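Local atomic coordinates of Two-component system sensor histidine kinase (Bacteroides thetaiotaomicron, PDB entry 3OTT), a protein that probably senses saccharides through its extracellular beta-propeller and sandwich region and passes the signal to a histidine kinase and DNA-binding regulator. Residues Y423-T428 / I477-E482; D72-Y77 / N88-R93; Y693-M698 / I712-L717; K366-S371 / T401-H406. One frame throughout, in Å; residues are numbered along the deposited sequence.

Contact 1 of 4, residues Y423-T428 / I477-E482; sequences YIFEDT and IIPDNE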
# COMPACT_ATOMS: atom_id res chain seq x y z
N TYR B 423 29.32 -12.87 -5.91
CA TYR B 423 30.03 -12.61 -4.66
C TYR B 423 31.23 -11.72 -4.93
O TYR B 423 31.85 -11.76 -6.03
CB TYR B 423 30.50 -13.94 -4.01
CG TYR B 423 30.32 -14.07 -2.53
CD1 TYR B 423 29.03 -14.20 -1.97
CD2 TYR B 423 31.41 -14.10 -1.67
CE1 TYR B 423 28.84 -14.34 -0.59
CE2 TYR B 423 31.22 -14.22 -0.28
CZ TYR B 423 29.93 -14.36 0.23
OH TYR B 423 29.74 -14.46 1.59
N ILE B 424 31.57 -10.94 -3.92
CA ILE B 424 32.68 -10.01 -3.98
C ILE B 424 33.31 -9.86 -2.63
O ILE B 424 32.60 -9.91 -1.62
CB ILE B 424 32.19 -8.65 -4.43
CG1 ILE B 424 33.30 -7.60 -4.34
CG2 ILE B 424 31.12 -8.17 -3.55
CD1 ILE B 424 33.02 -6.43 -5.30
N PHE B 425 34.64 -9.72 -2.61
CA PHE B 425 35.35 -9.23 -1.41
C PHE B 425 36.61 -8.50 -1.82
O PHE B 425 37.04 -8.64 -2.95
CB PHE B 425 35.66 -10.38 -0.39
CG PHE B 425 36.75 -11.37 -0.85
CD1 PHE B 425 36.40 -12.61 -1.46
CD2 PHE B 425 38.09 -11.09 -0.69
CE1 PHE B 425 37.37 -13.53 -1.87
CE2 PHE B 425 39.12 -12.02 -1.13
CZ PHE B 425 38.75 -13.24 -1.72
N GLU B 426 37.23 -7.78 -0.88
CA GLU B 426 38.49 -7.10 -1.13
C GLU B 426 39.61 -7.80 -0.34
O GLU B 426 39.41 -8.09 0.82
CB GLU B 426 38.44 -5.59 -0.81
CG GLU B 426 39.82 -4.86 -1.15
CD GLU B 426 40.01 -3.39 -0.61
OE1 GLU B 426 39.06 -2.73 -0.19
OE2 GLU B 426 41.16 -2.87 -0.63
N ASP B 427 40.75 -8.10 -0.99
CA ASP B 427 41.84 -8.72 -0.27
C ASP B 427 42.65 -7.67 0.48
O ASP B 427 42.25 -6.52 0.55
CB ASP B 427 42.72 -9.62 -1.16
CG ASP B 427 43.49 -8.86 -2.25
OD1 ASP B 427 43.60 -7.62 -2.22
OD2 ASP B 427 44.01 -9.56 -3.17
N THR B 428 43.78 -8.06 1.03
CA THR B 428 44.58 -7.13 1.81
C THR B 428 45.57 -6.37 0.90
O THR B 428 46.46 -5.64 1.40
CB THR B 428 45.36 -7.87 2.94
OG1 THR B 428 46.34 -8.70 2.34
CG2 THR B 428 44.43 -8.77 3.80
N ILE B 477 33.21 -16.98 -2.73
CA ILE B 477 34.65 -17.05 -2.65
C ILE B 477 34.97 -16.42 -1.29
O ILE B 477 34.46 -15.35 -1.01
CB ILE B 477 35.34 -16.33 -3.84
CG1 ILE B 477 34.75 -14.92 -4.08
CG2 ILE B 477 35.18 -17.13 -5.14
CD1 ILE B 477 35.40 -14.09 -5.21
N ILE B 478 35.77 -17.09 -0.46
CA ILE B 478 36.07 -16.62 0.90
C ILE B 478 37.58 -16.69 1.27
O ILE B 478 38.21 -17.76 1.14
CB ILE B 478 35.17 -17.37 1.93
CG1 ILE B 478 33.71 -17.35 1.41
CG2 ILE B 478 35.32 -16.76 3.35
CD1 ILE B 478 32.63 -17.21 2.37
N PRO B 479 38.19 -15.55 1.67
CA PRO B 479 39.56 -15.63 2.17
C PRO B 479 39.65 -16.39 3.51
O PRO B 479 38.74 -16.34 4.32
CB PRO B 479 40.00 -14.15 2.36
CG PRO B 479 38.71 -13.39 2.57
CD PRO B 479 37.65 -14.17 1.73
N ASP B 480 40.75 -17.10 3.66
CA ASP B 480 41.31 -17.66 4.89
C ASP B 480 41.89 -16.64 5.80
O ASP B 480 42.01 -15.49 5.41
CB ASP B 480 42.61 -18.44 4.48
CG ASP B 480 42.42 -19.84 4.58
OD1 ASP B 480 41.40 -20.16 5.27
OD2 ASP B 480 43.18 -20.61 3.97
N ASN B 481 42.39 -17.11 6.95
CA ASN B 481 43.37 -16.38 7.72
C ASN B 481 44.72 -16.99 7.51
O ASN B 481 45.59 -16.80 8.33
CB ASN B 481 43.07 -16.44 9.23
CG ASN B 481 41.72 -15.85 9.57
OD1 ASN B 481 40.98 -16.40 10.40
ND2 ASN B 481 41.37 -14.73 8.93
N GLU B 482 44.88 -17.73 6.42
CA GLU B 482 46.08 -18.43 6.10
C GLU B 482 46.59 -17.99 4.71
O GLU B 482 47.44 -18.64 4.13
CB GLU B 482 45.86 -19.98 6.15
CG GLU B 482 45.51 -20.54 7.53
CD GLU B 482 46.59 -20.24 8.63
OE1 GLU B 482 47.82 -20.23 8.32
OE2 GLU B 482 46.23 -20.00 9.80

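Contact 2 of 4, residues D72-Y77 / N88-R93; sequences DNTYLY and NYRADR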
# COMPACT_ATOMS: atom_id res chain seq x y z
N ASP B 72 -11.31 11.52 13.49
CA ASP B 72 -10.32 12.57 13.14
C ASP B 72 -8.98 12.47 13.88
O ASP B 72 -8.31 13.46 14.04
CB ASP B 72 -10.94 14.00 13.26
CG ASP B 72 -12.21 14.21 12.36
OD1 ASP B 72 -12.45 13.35 11.45
OD2 ASP B 72 -12.95 15.22 12.57
N ASN B 73 -8.61 11.26 14.33
CA ASN B 73 -7.34 11.05 15.02
C ASN B 73 -7.25 11.96 16.27
O ASN B 73 -6.15 12.39 16.66
CB ASN B 73 -6.20 11.38 14.06
CG ASN B 73 -4.87 10.69 14.43
OD1 ASN B 73 -4.83 9.67 15.12
ND2 ASN B 73 -3.78 11.27 13.96
N THR B 74 -8.40 12.35 16.83
CA THR B 74 -8.36 13.18 18.00
C THR B 74 -9.53 13.03 18.95
O THR B 74 -9.42 13.46 20.09
CB THR B 74 -8.10 14.69 17.68
OG1 THR B 74 -7.80 15.37 18.90
CG2 THR B 74 -9.30 15.39 17.01
N TYR B 75 -10.66 12.46 18.50
CA TYR B 75 -11.84 12.32 19.41
C TYR B 75 -12.18 10.88 19.74
O TYR B 75 -11.99 9.97 18.95
CB TYR B 75 -13.11 12.97 18.83
CG TYR B 75 -12.96 14.40 18.35
CD1 TYR B 75 -12.88 15.48 19.26
CD2 TYR B 75 -12.91 14.69 16.99
CE1 TYR B 75 -12.71 16.79 18.80
CE2 TYR B 75 -12.72 16.01 16.52
CZ TYR B 75 -12.62 17.03 17.42
OH TYR B 75 -12.49 18.30 16.89
N LEU B 76 -12.71 10.66 20.92
CA LEU B 76 -13.37 9.40 21.22
C LEU B 76 -14.85 9.73 21.24
O LEU B 76 -15.25 10.56 22.08
CB LEU B 76 -12.93 8.83 22.59
CG LEU B 76 -11.63 8.03 22.74
CD1 LEU B 76 -10.56 8.38 21.76
CD2 LEU B 76 -11.08 8.19 24.14
N TYR B 77 -15.60 9.21 20.26
CA TYR B 77 -17.06 9.28 20.23
C TYR B 77 -17.55 8.04 20.96
O TYR B 77 -17.23 6.91 20.56
CB TYR B 77 -17.63 9.27 18.75
CG TYR B 77 -17.66 10.62 18.06
CD1 TYR B 77 -16.58 11.51 18.18
CD2 TYR B 77 -18.74 10.99 17.28
CE1 TYR B 77 -16.61 12.78 17.56
CE2 TYR B 77 -18.80 12.21 16.62
CZ TYR B 77 -17.73 13.13 16.77
OH TYR B 77 -17.79 14.37 16.13
N ASN B 88 -12.16 14.85 23.49
CA ASN B 88 -10.92 15.18 22.76
C ASN B 88 -9.73 14.67 23.56
O ASN B 88 -9.37 15.25 24.54
CB ASN B 88 -10.83 16.70 22.46
CG ASN B 88 -9.59 17.07 21.64
OD1 ASN B 88 -8.61 16.35 21.63
ND2 ASN B 88 -9.65 18.23 20.95
N TYR B 89 -9.11 13.58 23.14
CA TYR B 89 -8.09 12.99 23.96
C TYR B 89 -6.73 13.72 23.85
O TYR B 89 -5.85 13.54 24.72
CB TYR B 89 -7.98 11.49 23.63
CG TYR B 89 -7.30 11.14 22.30
CD1 TYR B 89 -5.91 11.14 22.17
CD2 TYR B 89 -8.06 10.82 21.18
CE1 TYR B 89 -5.29 10.77 20.96
CE2 TYR B 89 -7.46 10.46 19.95
CZ TYR B 89 -6.10 10.47 19.84
OH TYR B 89 -5.56 10.11 18.64
N ARG B 90 -6.56 14.56 22.83
CA ARG B 90 -5.31 15.31 22.73
C ARG B 90 -5.42 16.54 23.63
O ARG B 90 -4.48 16.87 24.33
CB ARG B 90 -4.98 15.78 21.30
CG ARG B 90 -4.58 14.65 20.41
CD ARG B 90 -4.32 15.13 18.98
NE ARG B 90 -4.18 13.91 18.16
CZ ARG B 90 -3.03 13.28 17.96
NH1 ARG B 90 -1.90 13.78 18.49
NH2 ARG B 90 -3.01 12.18 17.21
N ALA B 91 -6.54 17.21 23.59
CA ALA B 91 -6.70 18.37 24.46
C ALA B 91 -7.08 17.96 25.89
O ALA B 91 -6.90 18.73 26.82
CB ALA B 91 -7.73 19.39 23.87
N ASP B 92 -7.58 16.73 26.09
CA ASP B 92 -8.12 16.33 27.39
C ASP B 92 -9.32 17.18 27.87
O ASP B 92 -9.36 17.61 29.02
CB ASP B 92 -6.97 16.22 28.46
CG ASP B 92 -7.47 15.79 29.83
OD1 ASP B 92 -8.45 15.01 29.95
OD2 ASP B 92 -6.93 16.27 30.83
N ARG B 93 -10.31 17.37 26.98
CA ARG B 93 -11.53 18.11 27.22
C ARG B 93 -12.72 17.40 26.53
O ARG B 93 -12.55 16.92 25.39
CB ARG B 93 -11.44 19.51 26.55
CG ARG B 93 -10.14 20.27 26.80
CD ARG B 93 -10.14 21.31 27.94
NE ARG B 93 -10.98 21.00 29.11
CZ ARG B 93 -11.95 21.80 29.58
NH1 ARG B 93 -12.26 22.95 28.98
NH2 ARG B 93 -12.66 21.44 30.66
O HOH W 1 -7.07 18.36 19.00

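Contact 3 of 4, residues Y693-M698 / I712-L717; sequences YRLEGM and ITYSNL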
# COMPACT_ATOMS: atom_id res chain seq x y z
N TYR B 693 16.58 8.47 34.99
CA TYR B 693 16.09 9.83 34.83
C TYR B 693 17.02 10.80 35.49
O TYR B 693 17.76 10.43 36.43
CB TYR B 693 14.67 9.98 35.42
CG TYR B 693 14.56 9.88 36.92
CD1 TYR B 693 14.47 8.64 37.55
CD2 TYR B 693 14.51 11.02 37.71
CE1 TYR B 693 14.36 8.54 38.95
CE2 TYR B 693 14.41 10.95 39.11
CZ TYR B 693 14.34 9.72 39.72
OH TYR B 693 14.23 9.65 41.07
N ARG B 694 16.96 12.04 35.04
CA ARG B 694 17.72 13.12 35.67
C ARG B 694 17.01 14.44 35.40
O ARG B 694 16.36 14.59 34.36
CB ARG B 694 19.16 13.16 35.14
CG ARG B 694 19.25 13.45 33.66
CD ARG B 694 20.61 13.02 33.12
NE ARG B 694 21.68 13.92 33.56
CZ ARG B 694 22.94 13.54 33.74
NH1 ARG B 694 23.31 12.28 33.51
NH2 ARG B 694 23.84 14.42 34.14
N LEU B 695 17.14 15.39 36.33
CA LEU B 695 16.57 16.69 36.08
C LEU B 695 17.69 17.74 35.89
O LEU B 695 18.29 18.16 36.86
CB LEU B 695 15.59 17.08 37.23
CG LEU B 695 14.84 18.42 37.12
CD1 LEU B 695 13.93 18.39 35.93
CD2 LEU B 695 14.07 18.83 38.39
N GLU B 696 17.94 18.14 34.65
CA GLU B 696 18.92 19.18 34.36
C GLU B 696 18.59 20.47 35.09
O GLU B 696 17.47 20.95 35.03
CB GLU B 696 19.05 19.47 32.86
CG GLU B 696 19.91 18.46 32.08
CD GLU B 696 21.36 18.39 32.61
OE1 GLU B 696 21.98 19.46 32.90
OE2 GLU B 696 21.87 17.23 32.73
N GLY B 697 19.58 21.00 35.82
CA GLY B 697 19.39 22.17 36.67
C GLY B 697 19.33 21.79 38.15
O GLY B 697 19.25 22.65 39.04
N MET B 698 19.39 20.48 38.41
CA MET B 698 19.20 19.94 39.74
C MET B 698 20.18 18.81 39.87
O MET B 698 21.13 18.92 40.63
CB MET B 698 17.75 19.48 39.94
CG MET B 698 17.41 18.78 41.28
SD MET B 698 17.74 19.83 42.70
CE MET B 698 16.52 21.15 42.47
N ILE B 712 8.16 9.43 39.00
CA ILE B 712 9.33 10.23 39.25
C ILE B 712 8.90 11.45 40.07
O ILE B 712 7.99 12.15 39.67
CB ILE B 712 9.94 10.69 37.93
CG1 ILE B 712 10.60 9.48 37.22
CG2 ILE B 712 10.98 11.87 38.15
CD1 ILE B 712 11.07 9.83 35.78
N THR B 713 9.54 11.68 41.22
CA THR B 713 9.10 12.74 42.11
C THR B 713 10.24 13.72 42.48
O THR B 713 11.34 13.31 42.88
CB THR B 713 8.34 12.17 43.36
OG1 THR B 713 7.78 13.25 44.16
CG2 THR B 713 9.30 11.39 44.28
N TYR B 714 9.96 15.01 42.36
CA TYR B 714 10.88 16.05 42.85
C TYR B 714 10.14 16.95 43.79
O TYR B 714 9.01 17.29 43.52
CB TYR B 714 11.39 16.89 41.68
CG TYR B 714 12.48 16.22 40.97
CD1 TYR B 714 12.22 15.47 39.82
CD2 TYR B 714 13.81 16.28 41.43
CE1 TYR B 714 13.19 14.79 39.15
CE2 TYR B 714 14.84 15.58 40.71
CZ TYR B 714 14.50 14.84 39.58
OH TYR B 714 15.43 14.15 38.83
N SER B 715 10.76 17.34 44.89
CA SER B 715 10.10 18.27 45.84
C SER B 715 10.88 19.60 46.02
O SER B 715 12.07 19.67 45.68
CB SER B 715 9.92 17.55 47.17
OG SER B 715 11.19 17.34 47.72
N ASN B 716 10.19 20.65 46.48
CA ASN B 716 10.78 21.95 46.76
C ASN B 716 11.64 22.55 45.65
O ASN B 716 12.74 23.06 45.93
CB ASN B 716 11.68 21.88 48.00
CG ASN B 716 11.02 21.23 49.16
OD1 ASN B 716 11.56 20.27 49.70
ND2 ASN B 716 9.87 21.76 49.57
N LEU B 717 11.16 22.51 44.41
CA LEU B 717 11.91 23.14 43.37
C LEU B 717 11.83 24.64 43.51
O LEU B 717 10.78 25.16 43.85
CB LEU B 717 11.47 22.68 41.99
CG LEU B 717 11.63 21.16 41.81
CD1 LEU B 717 10.91 20.70 40.58
CD2 LEU B 717 13.13 20.87 41.68
O HOH W 2 11.83 10.27 42.19

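Contact 4 of 4, residues K366-S371 / T401-H406; sequences KTYPLS and TRQFIH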
# COMPACT_ATOMS: atom_id res chain seq x y z
N LYS B 366 12.56 5.88 -11.46
CA LYS B 366 13.01 7.16 -11.98
C LYS B 366 14.10 7.83 -11.13
O LYS B 366 14.96 8.49 -11.67
CB LYS B 366 11.81 8.13 -12.15
CG LYS B 366 10.77 7.70 -13.22
CD LYS B 366 11.44 7.06 -14.47
CE LYS B 366 10.58 7.27 -15.72
NZ LYS B 366 11.43 7.21 -16.96
N THR B 367 14.08 7.65 -9.82
CA THR B 367 14.93 8.48 -8.99
C THR B 367 16.11 7.71 -8.48
O THR B 367 17.17 8.29 -8.34
CB THR B 367 14.18 8.98 -7.76
OG1 THR B 367 12.90 9.40 -8.18
CG2 THR B 367 14.91 10.17 -7.11
N TYR B 368 15.88 6.43 -8.19
CA TYR B 368 16.87 5.54 -7.60
C TYR B 368 17.05 4.24 -8.41
O TYR B 368 16.68 3.15 -7.95
CB TYR B 368 16.54 5.24 -6.13
CG TYR B 368 16.42 6.48 -5.26
CD1 TYR B 368 17.54 7.24 -4.95
CD2 TYR B 368 15.18 6.90 -4.77
CE1 TYR B 368 17.43 8.42 -4.17
CE2 TYR B 368 15.07 8.08 -3.99
CZ TYR B 368 16.21 8.81 -3.69
OH TYR B 368 16.15 9.95 -2.93
N PRO B 369 17.64 4.36 -9.61
CA PRO B 369 17.72 3.16 -10.45
C PRO B 369 18.80 2.18 -10.04
O PRO B 369 19.73 2.54 -9.33
CB PRO B 369 17.95 3.73 -11.87
CG PRO B 369 18.64 5.09 -11.64
CD PRO B 369 18.32 5.52 -10.22
N LEU B 370 18.63 0.92 -10.42
CA LEU B 370 19.67 -0.09 -10.34
C LEU B 370 19.83 -0.75 -11.69
O LEU B 370 18.85 -0.88 -12.42
CB LEU B 370 19.31 -1.16 -9.36
CG LEU B 370 19.92 -1.11 -7.97
CD1 LEU B 370 19.71 -2.47 -7.27
CD2 LEU B 370 21.34 -0.74 -8.05
N SER B 371 21.04 -1.18 -12.02
CA SER B 371 21.30 -1.89 -13.26
C SER B 371 20.42 -3.16 -13.40
O SER B 371 20.13 -3.53 -14.52
CB SER B 371 22.80 -2.28 -13.43
OG SER B 371 23.26 -2.95 -12.24
N THR B 401 25.81 11.23 -3.25
CA THR B 401 24.74 11.43 -4.25
C THR B 401 23.57 10.45 -4.06
O THR B 401 22.48 10.60 -4.67
CB THR B 401 25.28 11.26 -5.69
OG1 THR B 401 25.63 9.88 -5.92
CG2 THR B 401 26.49 12.19 -5.97
N ARG B 402 23.80 9.42 -3.26
CA ARG B 402 22.76 8.46 -2.96
C ARG B 402 22.43 7.63 -4.20
O ARG B 402 21.31 7.24 -4.40
CB ARG B 402 21.54 9.15 -2.32
CG ARG B 402 21.82 9.63 -0.84
CD ARG B 402 20.68 10.47 -0.17
NE ARG B 402 20.27 11.61 -1.00
CZ ARG B 402 19.02 11.85 -1.44
NH1 ARG B 402 18.01 11.06 -1.09
NH2 ARG B 402 18.78 12.91 -2.20
N GLN B 403 23.44 7.43 -5.04
CA GLN B 403 23.30 6.72 -6.29
C GLN B 403 24.40 5.64 -6.38
O GLN B 403 25.52 5.81 -5.83
CB GLN B 403 23.36 7.66 -7.52
CG GLN B 403 22.24 8.73 -7.62
CD GLN B 403 20.82 8.14 -7.76
OE1 GLN B 403 20.62 7.06 -8.32
NE2 GLN B 403 19.85 8.83 -7.24
N PHE B 404 24.05 4.52 -7.04
CA PHE B 404 25.07 3.51 -7.44
C PHE B 404 25.82 3.86 -8.71
O PHE B 404 25.27 4.52 -9.59
CB PHE B 404 24.44 2.10 -7.56
CG PHE B 404 24.11 1.53 -6.22
CD1 PHE B 404 25.10 0.87 -5.46
CD2 PHE B 404 22.88 1.77 -5.67
CE1 PHE B 404 24.80 0.43 -4.21
CE2 PHE B 404 22.59 1.33 -4.40
CZ PHE B 404 23.53 0.67 -3.67
N ILE B 405 27.08 3.44 -8.76
CA ILE B 405 27.93 3.60 -9.94
C ILE B 405 28.14 2.18 -10.45
O ILE B 405 28.59 1.31 -9.70
CB ILE B 405 29.33 4.20 -9.59
CG1 ILE B 405 29.24 5.68 -9.31
CG2 ILE B 405 30.35 3.98 -10.74
CD1 ILE B 405 29.10 6.01 -7.90
N HIS B 406 27.85 1.97 -11.73
CA HIS B 406 27.86 0.68 -12.36
C HIS B 406 29.20 0.52 -13.08
O HIS B 406 29.76 1.51 -13.59
CB HIS B 406 26.72 0.65 -13.37
CG HIS B 406 26.65 -0.62 -14.17
ND1 HIS B 406 27.15 -0.73 -15.44
CD2 HIS B 406 26.13 -1.83 -13.87
CE1 HIS B 406 26.93 -1.95 -15.90
NE2 HIS B 406 26.30 -2.64 -14.97
O HOH W 3 21.52 4.56 -8.23

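Contact 1 of 4, residues Y423-T428 / I477-E482
F425 turns its ring toward P479 through a first torsion of 71°, which lodges CG between its own backbone N and carbonyl carbon. I477 takes the same kind of rotamer at CG1 (chi1 48°), and that branch comes up beside F425 CE1 at 3.7 Å. The result is a proline over an aromatic face: P479 CD stands 3.5 Å from the F425 ring centroid and 6° off the ring normal, a textbook CH-pi geometry. I477 CB lies in the plane of the same ring, at its edge, and the I477 carbonyl O is 3.4 Å from F425 CD1. That oxygen also meets the other aromatic residue, Y423, at its ring edge, with CD2 3.4 Å away. Farther out, the end of I478 reaches Y423, CD1 to CE2 4.2 Å. Strands 423-426 and 477-479 run nearly parallel but 7.4 Å apart, too far for backbone pairing, as expected of the first strands of neighbouring propeller blades. The two blades end these strands alike: D427 bonds the indole N of W433, and D480 that of W486. F425 also stacks on W433, and Y423 on H377. Blade-to-blade cohesion here therefore rests on apolar packing and CH-pi contact, and the partial negative charge of I477 O may weakly attract the aromatic C-H of Y423.

Contact 2 of 4, residues D72-Y77 / N88-R93
Hydrogen bonds between R90 and the backbone of N73 lead the contact. The guanidinium takes N73 O side-on, NE at 2.9 Å and NH2 at 3.2 Å, with the oxygen 2° out of the guanidinium plane; the extended chain from CG to NE carries the group there. Y89 N gives a backbone bond to T74 O (3.1 Å). N73 OD1 is held elsewhere, by S31, while R90 NH2 has a long, weak ion pair with E32; S31 and E32 both border the site of the bound tantalum cluster. Among the other polar contacts, N88 stands with CG anti to its backbone N (chi1 -177°), so that OD1 receives the amides of R90 and A91, the latter at 3.0 Å. T74 OG1 lies beside the same oxygen, a weak pairing, and a water joins OG1 to N88 ND2. Van der Waals contacts centre on two tyrosines. Y89 lies obliquely against the T74 backbone, CE2 to T74 C 3.4 Å, and apolar L76 crosses it at about a right angle, CD1 to CD2 3.5 Å. Y75 CD1 rests on N88 CB at 4.0 Å, and its hydroxyl bonds H372 of the second subunit. Y75, an antiparallel non-hydrogen-bonded partner of N88, also forms a classic bulge with T74. With the Asx turn at N88, this marks one end of a four-stranded antiparallel propeller blade, where the second strand begins and the third turns into the fourth.

Contact 3 of 4, residues Y693-M698 / I712-L717
Y714 reaches from its own strand past L695 and Y693, which run the opposite way, and its ring can be followed outward from CB. A first torsion of -81° sets CG anti to the carbonyl carbon and aims the ring across the interface. Over the centre of one ring face sits L695 CD2, 3.8 Å from the centroid and 5° off the normal, a CH-pi contact. Farther along, CE2 meets M698 CG at 4.1 Å, while CE1 approaches Y693 CE2. CZ then comes within 3.4 Å of L695 CB, so the leucine lines the ring from its middle to its tip. At the end, OH lies at the edge of the Y693 ring, 3.4 Å from CE2, and bonds D699, whose OD2 also receives L695 N. Around this centre, I712 lays CG1 over a face of the Y693 ring and puts CD1 against Y693 CB at 3.6 Å. M698, bent at its second and third torsions, brings CE to 3.5 Å from L717 CD2, a tight pair, and L717 CD2 meets L695 CD2 tip to tip. A water sits between Y693 OH, 2.7 Å away, and T713 N. Strands 693-696 and 712-714 belong to different sheets, their axes 9.4 Å apart and 32° from parallel, so this is face-to-face packing in the beta-sandwich of the Y_Y_Y domain. Chemically it is an apolar layer between two sheets: cohesion comes from aliphatic-aromatic contact, while both tyrosine hydroxyls find partners, D699 for Y714 and the water for Y693.

Contact 4 of 4, residues K366-S371 / T401-H406
From T367 to S371 the chain runs 26° from the direction of R402-H406, with Y368 CA 6.7 Å from Q403 CA, a spacing bridged by side chains and water. Q403 reaches across it. Its chain bends at the second torsion (-62°), bringing NE2 to T367 O at 2.9 Å, in the carbonyl plane. The same amide lies nearly parallel to the Y368 ring, the planes 4° apart, but is displaced past the CD1 side, NE2 to CD1 3.6 Å, and does not stack. OE1 accepts from a water at 2.7 Å that also donates to P369 O and accepts from F404 N, so one solvent molecule ties backbone atoms of both segments to the glutamine. These residues sit where two propeller blades adjoin: 366-371 links strand 359-361, the last of one blade, to strand 375-380, the first of the next, and 403-410 is the fourth strand of that second blade, entered through a G1 bulge at R402 and Q403. Y361, on the strand before the linker, meets both Y368 and F404 edge-to-face. On the exposed side, R402 NH1 makes a weak bond to Y368 OH, 2.8 Å long. Deeper in, L370 CD2 lies obliquely on F404 CD2 at 3.8 Å. At the far end S371 CB approaches H406 CD2 at 3.4 Å; S371 OG is bonded to G392 O, which also takes a weak bond from H406 NE2.

Overall arrangement
Contact 2 lies in the first propeller, contacts 1 and 4 in the second, contact 3 in the sandwich. Contact 2, inside one blade, is buried yet rich in polar bonds, as it includes a turn. Contacts 1 and 3 are partly buried: contact 1 joins first strands of neighbouring blades and is apolar, and contact 3 packs two sheets through tyrosines and aliphatic groups. Contact 4, on the surface, attaches an interblade linker with amides and water. Strands 403-410 and 421-426, which contribute to contacts 4 and 1, follow each other in the chain, and the centres of these contacts are about 27 Å apart. Contacts 1 and 2 lie on opposite sides of the chain's centre.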